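Local coordinates for protein inositol 2-dehydrogenase/D-chiro-inositol 3-dehydrogenase (Lactobacillus casei, PDB 4MIY) that catalyses the NAD-dependent oxidation of myo-inositol, and probably of D-chiro-inositol, to the corresponding keto-inositols, at residues A[158-161]-A[162-166]; A[166-169]-A[170-174]; A[197-200]-A[201-205]. One frame throughout, in Å; residues are numbered along the deposited sequence.

Interaction 1 of 3, residues A[158-161]-A[162-166]; sequences PNVA and SNYSN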
loop_
_atom_site.group_PDB
_atom_site.type_symbol
_atom_site.label_atom_id
_atom_site.label_comp_id
_atom_site.label_asym_id
_atom_site.label_seq_id
_atom_site.Cartn_x
_atom_site.Cartn_y
_atom_site.Cartn_z
ATOM N N PRO A 158 3.554 -22.295 -3.981
ATOM C CA PRO A 158 3.770 -22.754 -2.601
ATOM C C PRO A 158 4.445 -24.136 -2.433
ATOM O O PRO A 158 5.282 -24.299 -1.603
ATOM C CB PRO A 158 2.360 -22.775 -2.037
ATOM C CG PRO A 158 1.450 -22.802 -3.236
ATOM C CD PRO A 158 2.134 -22.122 -4.311
ATOM N N ASN A 159 4.052 -25.081 -3.265
ATOM C CA ASN A 159 4.539 -26.453 -3.195
ATOM C C ASN A 159 4.239 -27.195 -4.492
ATOM O O ASN A 159 3.367 -26.818 -5.215
ATOM C CB ASN A 159 3.898 -27.209 -2.019
ATOM C CG ASN A 159 4.675 -27.069 -0.728
ATOM O OD1 ASN A 159 5.819 -27.472 -0.644
ATOM N ND2 ASN A 159 4.039 -26.521 0.292
ATOM N N VAL A 160 4.969 -28.258 -4.748
ATOM C CA VAL A 160 4.783 -29.046 -5.957
ATOM C C VAL A 160 4.483 -30.499 -5.699
ATOM O O VAL A 160 4.737 -31.001 -4.653
ATOM C CB VAL A 160 5.961 -28.924 -6.915
ATOM C CG1 VAL A 160 6.061 -27.495 -7.392
ATOM C CG2 VAL A 160 7.249 -29.365 -6.271
ATOM N N ALA A 161 3.890 -31.135 -6.690
ATOM C CA ALA A 161 3.569 -32.538 -6.585
ATOM C C ALA A 161 4.809 -33.376 -6.747
ATOM O O ALA A 161 5.828 -32.897 -7.186
ATOM C CB ALA A 161 2.573 -32.898 -7.595
ATOM N N SER A 162 4.674 -34.636 -6.364
ATOM C CA SER A 162 5.726 -35.635 -6.460
ATOM C C SER A 162 6.348 -35.773 -7.822
ATOM O O SER A 162 7.500 -36.056 -7.939
ATOM C CB SER A 162 5.157 -37.000 -6.055
ATOM O OG SER A 162 4.538 -36.876 -4.811
ATOM N N ASN A 163 5.557 -35.546 -8.838
ATOM C CA ASN A 163 5.979 -35.731 -10.178
ATOM C C ASN A 163 6.689 -34.529 -10.826
ATOM O O ASN A 163 7.018 -34.574 -11.971
ATOM C CB ASN A 163 4.773 -36.155 -10.990
ATOM C CG ASN A 163 3.962 -35.006 -11.432
ATOM O OD1 ASN A 163 3.808 -34.051 -10.737
ATOM N ND2 ASN A 163 3.463 -35.088 -12.636
ATOM N N TYR A 164 6.918 -33.473 -10.065
ATOM C CA TYR A 164 7.477 -32.250 -10.623
ATOM C C TYR A 164 8.974 -32.307 -10.719
ATOM O O TYR A 164 9.630 -32.467 -9.750
ATOM C CB TYR A 164 7.045 -31.056 -9.782
ATOM C CG TYR A 164 7.317 -29.685 -10.336
ATOM C CD1 TYR A 164 8.559 -29.105 -10.223
ATOM C CD2 TYR A 164 6.313 -28.932 -10.916
ATOM C CE1 TYR A 164 8.795 -27.856 -10.711
ATOM C CE2 TYR A 164 6.556 -27.666 -11.397
ATOM C CZ TYR A 164 7.777 -27.134 -11.279
ATOM O OH TYR A 164 8.039 -25.883 -11.735
ATOM N N SER A 165 9.492 -32.116 -11.910
ATOM C CA SER A 165 10.901 -32.329 -12.164
ATOM C C SER A 165 11.648 -31.030 -12.365
ATOM O O SER A 165 11.054 -30.008 -12.544
ATOM C CB SER A 165 11.044 -33.159 -13.435
ATOM O OG SER A 165 10.636 -32.427 -14.563
ATOM N N ASN A 166 12.965 -31.100 -12.350
ATOM C CA ASN A 166 13.788 -29.946 -12.606
ATOM C C ASN A 166 13.445 -29.285 -13.926
ATOM O O ASN A 166 13.471 -28.107 -14.032
ATOM C CB ASN A 166 15.277 -30.285 -12.564
ATOM C CG ASN A 166 16.128 -29.085 -12.338
ATOM O OD1 ASN A 166 15.887 -28.347 -11.420
ATOM N ND2 ASN A 166 17.109 -28.878 -13.172
#

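Interaction 2 of 3, residues A[166-169]-A[170-174]; sequences NEMA and ITDTL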
loop_
_atom_site.group_PDB
_atom_site.type_symbol
_atom_site.label_atom_id
_atom_site.label_comp_id
_atom_site.label_asym_id
_atom_site.label_seq_id
_atom_site.Cartn_x
_atom_site.Cartn_y
_atom_site.Cartn_z
ATOM N N ASN A 166 12.965 -31.100 -12.350
ATOM C CA ASN A 166 13.788 -29.946 -12.606
ATOM C C ASN A 166 13.445 -29.285 -13.926
ATOM O O ASN A 166 13.471 -28.107 -14.032
ATOM C CB ASN A 166 15.277 -30.285 -12.564
ATOM C CG ASN A 166 16.128 -29.085 -12.338
ATOM O OD1 ASN A 166 15.887 -28.347 -11.420
ATOM N ND2 ASN A 166 17.109 -28.878 -13.172
ATOM N N GLU A 167 13.139 -30.092 -14.925
ATOM C CA GLU A 167 12.848 -29.590 -16.233
ATOM C C GLU A 167 11.513 -28.856 -16.273
ATOM O O GLU A 167 11.345 -27.945 -17.026
ATOM C CB GLU A 167 12.900 -30.737 -17.209
ATOM C CG GLU A 167 14.309 -31.359 -17.347
ATOM C CD GLU A 167 14.789 -32.346 -16.207
ATOM O OE1 GLU A 167 14.033 -32.833 -15.363
ATOM O OE2 GLU A 167 15.990 -32.621 -16.173
ATOM N N MET A 168 10.585 -29.280 -15.453
ATOM C CA MET A 168 9.294 -28.639 -15.356
ATOM C C MET A 168 9.343 -27.234 -14.780
ATOM O O MET A 168 8.457 -26.467 -14.999
ATOM C CB MET A 168 8.340 -29.501 -14.564
ATOM C CG MET A 168 7.825 -30.668 -15.381
ATOM S SD MET A 168 7.226 -32.074 -14.479
ATOM C CE MET A 168 5.776 -31.445 -13.768
ATOM N N ALA A 169 10.412 -26.915 -14.086
ATOM C CA ALA A 169 10.618 -25.555 -13.669
ATOM C C ALA A 169 10.652 -24.648 -14.867
ATOM O O ALA A 169 10.269 -23.531 -14.789
ATOM C CB ALA A 169 11.892 -25.413 -12.868
ATOM N N ILE A 170 11.139 -25.169 -15.977
ATOM C CA ILE A 170 11.099 -24.447 -17.239
ATOM C C ILE A 170 9.768 -24.687 -17.975
ATOM O O ILE A 170 9.047 -23.787 -18.235
ATOM C CB ILE A 170 12.282 -24.830 -18.174
ATOM C CG1 ILE A 170 13.627 -24.725 -17.482
ATOM C CG2 ILE A 170 12.280 -24.002 -19.439
ATOM C CD1 ILE A 170 13.900 -23.457 -16.799
ATOM N N THR A 171 9.454 -25.930 -18.251
ATOM C CA THR A 171 8.403 -26.202 -19.177
ATOM C C THR A 171 6.988 -25.931 -18.640
ATOM O O THR A 171 6.102 -25.708 -19.409
ATOM C CB THR A 171 8.492 -27.654 -19.725
ATOM O OG1 THR A 171 8.394 -28.569 -18.651
ATOM C CG2 THR A 171 9.749 -27.864 -20.416
ATOM N N ASP A 172 6.809 -25.971 -17.335
ATOM C CA ASP A 172 5.507 -25.769 -16.745
ATOM C C ASP A 172 5.356 -24.399 -16.054
ATOM O O ASP A 172 4.300 -23.867 -15.973
ATOM C CB ASP A 172 5.163 -26.889 -15.767
ATOM C CG ASP A 172 4.782 -28.185 -16.467
ATOM O OD1 ASP A 172 4.671 -28.187 -17.695
ATOM O OD2 ASP A 172 4.587 -29.179 -15.795
ATOM N N THR A 173 6.468 -23.880 -15.593
ATOM C CA THR A 173 6.484 -22.715 -14.749
ATOM C C THR A 173 7.074 -21.486 -15.457
ATOM O O THR A 173 6.359 -20.603 -15.805
ATOM C CB THR A 173 7.160 -23.061 -13.425
ATOM O OG1 THR A 173 6.459 -24.140 -12.812
ATOM C CG2 THR A 173 7.151 -21.883 -12.477
ATOM N N LEU A 174 8.362 -21.482 -15.732
ATOM C CA LEU A 174 8.972 -20.350 -16.402
ATOM C C LEU A 174 8.432 -20.078 -17.813
ATOM O O LEU A 174 8.569 -19.025 -18.326
ATOM C CB LEU A 174 10.507 -20.503 -16.433
ATOM C CG LEU A 174 11.343 -19.347 -16.962
ATOM C CD1 LEU A 174 11.255 -18.089 -16.093
ATOM C CD2 LEU A 174 12.791 -19.777 -17.094
#

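Interaction 3 of 3, residues A[197-200]-A[201-205]; sequences PRQS and AEVRN. With SO4 (sulfate ion), chain J.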
loop_
_atom_site.group_PDB
_atom_site.type_symbol
_atom_site.label_atom_id
_atom_site.label_comp_id
_atom_site.label_asym_id
_atom_site.label_seq_id
_atom_site.Cartn_x
_atom_site.Cartn_y
_atom_site.Cartn_z
ATOM N N PRO A 197 20.745 -20.812 -6.886
ATOM C CA PRO A 197 21.106 -20.398 -5.532
ATOM C C PRO A 197 21.139 -21.613 -4.643
ATOM O O PRO A 197 20.925 -22.698 -5.112
ATOM C CB PRO A 197 19.964 -19.510 -5.111
ATOM C CG PRO A 197 19.177 -19.258 -6.340
ATOM C CD PRO A 197 19.420 -20.325 -7.279
ATOM N N ARG A 198 21.413 -21.428 -3.374
ATOM C CA ARG A 198 21.363 -22.548 -2.494
ATOM C C ARG A 198 20.012 -23.230 -2.526
ATOM O O ARG A 198 18.975 -22.614 -2.662
ATOM C CB ARG A 198 21.673 -22.143 -1.079
ATOM C CG ARG A 198 20.707 -21.202 -0.511
ATOM C CD ARG A 198 21.080 -20.684 0.880
ATOM N NE ARG A 198 21.097 -21.644 1.956
ATOM C CZ ARG A 198 21.249 -21.316 3.224
ATOM N NH1 ARG A 198 21.358 -20.057 3.596
ATOM N NH2 ARG A 198 21.290 -22.221 4.133
ATOM N N GLN A 199 20.066 -24.535 -2.358
ATOM C CA GLN A 199 18.909 -25.367 -2.427
ATOM C C GLN A 199 18.044 -25.228 -1.197
ATOM O O GLN A 199 18.497 -25.270 -0.097
ATOM C CB GLN A 199 19.351 -26.809 -2.586
ATOM C CG GLN A 199 18.241 -27.808 -2.602
ATOM C CD GLN A 199 17.539 -27.927 -3.936
ATOM O OE1 GLN A 199 17.606 -27.056 -4.756
ATOM N NE2 GLN A 199 16.870 -29.036 -4.137
ATOM N N SER A 200 16.766 -25.087 -1.423
ATOM C CA SER A 200 15.831 -24.983 -0.341
ATOM C C SER A 200 15.644 -26.291 0.355
ATOM O O SER A 200 15.514 -27.293 -0.263
ATOM C CB SER A 200 14.465 -24.568 -0.851
ATOM O OG SER A 200 13.560 -24.630 0.204
ATOM N N ALA A 201 15.552 -26.231 1.666
ATOM C CA ALA A 201 15.247 -27.417 2.441
ATOM C C ALA A 201 13.860 -27.942 2.233
ATOM O O ALA A 201 13.562 -29.014 2.680
ATOM C CB ALA A 201 15.492 -27.161 3.899
ATOM N N GLU A 202 13.013 -27.191 1.547
ATOM C CA GLU A 202 11.642 -27.606 1.329
ATOM C C GLU A 202 11.457 -28.546 0.144
ATOM O O GLU A 202 10.417 -29.102 -0.006
ATOM C CB GLU A 202 10.679 -26.423 1.187
ATOM C CG GLU A 202 10.637 -25.455 2.321
ATOM C CD GLU A 202 10.172 -26.048 3.612
ATOM O OE1 GLU A 202 10.786 -25.760 4.644
ATOM O OE2 GLU A 202 9.214 -26.792 3.589
ATOM N N VAL A 203 12.482 -28.729 -0.656
ATOM C CA VAL A 203 12.408 -29.579 -1.815
ATOM C C VAL A 203 12.391 -31.053 -1.418
ATOM O O VAL A 203 13.179 -31.479 -0.630
ATOM C CB VAL A 203 13.563 -29.321 -2.798
ATOM C CG1 VAL A 203 13.526 -30.304 -3.898
ATOM C CG2 VAL A 203 13.493 -27.934 -3.383
ATOM N N ARG A 204 11.445 -31.783 -1.976
ATOM C CA ARG A 204 11.209 -33.171 -1.652
ATOM C C ARG A 204 11.351 -34.033 -2.883
ATOM O O ARG A 204 11.094 -35.216 -2.828
ATOM C CB ARG A 204 9.794 -33.335 -1.125
ATOM C CG ARG A 204 9.531 -32.717 0.203
ATOM C CD ARG A 204 10.471 -33.277 1.210
ATOM N NE ARG A 204 9.893 -34.225 2.149
ATOM C CZ ARG A 204 10.494 -35.357 2.517
ATOM N NH1 ARG A 204 11.676 -35.659 2.024
ATOM N NH2 ARG A 204 9.926 -36.185 3.375
ATOM N N ASN A 205 11.727 -33.426 -3.994
ATOM C CA ASN A 205 11.703 -34.089 -5.270
ATOM C C ASN A 205 13.068 -34.332 -5.848
ATOM O O ASN A 205 13.846 -33.423 -5.967
ATOM C CB ASN A 205 10.903 -33.261 -6.287
ATOM C CG ASN A 205 9.427 -33.214 -5.989
ATOM O OD1 ASN A 205 9.012 -33.356 -4.881
ATOM N ND2 ASN A 205 8.650 -33.011 -6.999
HETATM S S SO4 J . 21.104 -20.239 7.442
HETATM O O1 SO4 J . 21.343 -19.382 6.346
HETATM O O2 SO4 J . 21.205 -21.592 7.008
HETATM O O3 SO4 J . 19.808 -19.975 7.959
HETATM O O4 SO4 J . 22.053 -19.941 8.453
HETATM O O HOH W 1 15.981 -30.034 -0.014
#

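Interaction 1 of 3, residues A[158-161]-A[162-166]
A161 O is gripped by two donors, Y164 N across this contact and the side-chain amide of N205 from a neighbouring loop. The Y164 N to A161 O bond is 3.1 Å long and fairly straight, with an N-H...O angle of 158°. The donor stands above the carbonyl plane, well away from it. This bond closes a type I beta turn from A161 to Y164, with S162 and N163 at its two corners. N163 folds back over the turn, and its OD1 rests 3.6 Å from A161 CB. The turn belongs to the loop between strand 148-156 and helix 168-185, in the C-terminal alpha/beta domain. Beside the turn, V160 packs against Y164. The side chain of Y164 has CG anti to the backbone N (chi1 -169°), which presents one face of the ring to V160. V160 CG1 then sits over that face, 3.8 Å from the ring centroid and only 12° off the ring normal. This is a CH-pi contact made almost straight down on the ring centre. Nearer the backbone, V160 CB and Y164 CB meet at 3.7 Å. V230 of another loop touches both side chains. At the far end of the ring, Y164 OH is hydrogen-bonded to T173 OG1. The ring is thus fixed at its backbone end by the turn, over one face by a methyl, and at its hydroxyl by a threonine. Such a combination is likely to hinder rotation of the ring, although much of the turn is at the surface.

Interaction 2 of 3, residues A[166-169]-A[170-174]
The flat carbonyl group of E167 is approached by T171 N in its plane and by I170 N from above that plane. The carboxylate of D172 has M168 CG over one face, and M168 CE nearer its plane, beyond OD2. The E167 carbonyl lies where the chain enters helix 168-185, and D172 lies in its first turns; the helix has a wider pi-type turn at 170-174. Ahead of the helix, S165 OG caps M168 N. The T171 N to E167 O bond is the straighter of the pair, 3.0 Å with an N-H...O angle of 166°. I170 N lies at the same distance from E167 O but meets it at a poorer angle. One residue on, D172 N binds M168 O at 2.9 Å, and T173 N adds a weak bond to that oxygen. M168 and D172 lie side by side and point the same way. The methionine chain bends at its last torsion (chi3 69°), which brings its methyl back to the acid. CE meets D172 OD2 at 3.3 Å, and CG lies 3.6 Å from the same oxygen. Replaced by an alanine, M168 would probably leave OD2 without its CG and CE neighbours and the carboxylate less restrained in its rotation. The other carboxylate oxygen, OD1, faces K97 NZ in a long, weak ion pair. The D172 side chain is about 5 Å from the bound NAD. On other sides of the helix, I170 packs on helix 304-323, and L174 on strands 212-218 and 223-229. The wider turn is closed where L174 N, five residues on, reaches A169 O at 3.0 Å, with an N-H...O angle of 168°.

Interaction 3 of 3, residues A[197-200]-A[201-205]
S200 OG accepts E202 N in a bond of 2.9 Å that is nearly straight, with an N-H...O angle of 167°. The hydroxyl oxygen stands anti to the backbone N of its own residue (chi1 173°), which carries it forward to the amide two residues on. S200 O accepts the next amide, V203 N, at 3.4 Å, a weak bond despite good alignment. A water donates to S200 O at 2.8 Å and to V203 O at 3.2 Å, so it ties the two carbonyls together. The amide before these, A201 N, is bonded to E245 OE2 of the second subunit. This is an ST turn laid over a type I beta turn from S200 to V203, in the loop between strands 189-195 and 212-218. The amide of Q199 is satisfied by the later part of the same loop, NE2 by L208 O and OE1 by D210 N. The Q199 side chain crosses that of V203 at about a right angle, with NE2 3.6 Å from V203 CB. Before the turn, R198 grips a sulfate ion, probably from the crystallisation liquor, through the edge of its guanidinium. NH1 binds sulfate O1 at 2.8 Å and NH2 binds sulfate O2 at 2.9 Å. Both bonds are close to straight, and the sulfur lies in the guanidinium plane. NH1 also makes a weak hydrogen bond to P148 O of the second subunit, and K220 NZ of that subunit holds the same sulfate. After the turn, N205 ND2 is hydrogen-bonded to Y164 O.

Interaction 1 lies between the other two. It runs directly into interaction 2 through N166, and their centres are 10 Å apart. Y164 OH and T173 OG1, 2.6 Å apart, tie the loop to the helix. To interaction 3 the link is one side chain: N205 ND2 lies 2.8 Å from A161 O and 3.0 Å from Y164 O. Interactions 2 and 3 do not touch, with nearest atoms about 7 Å apart. Interaction 2 comes nearest to the cofactor, about 5 Å from NAD at the D172 side chain. The N163 side chain of interaction 1 is about 8 Å from it. Interaction 3 faces the second subunit instead.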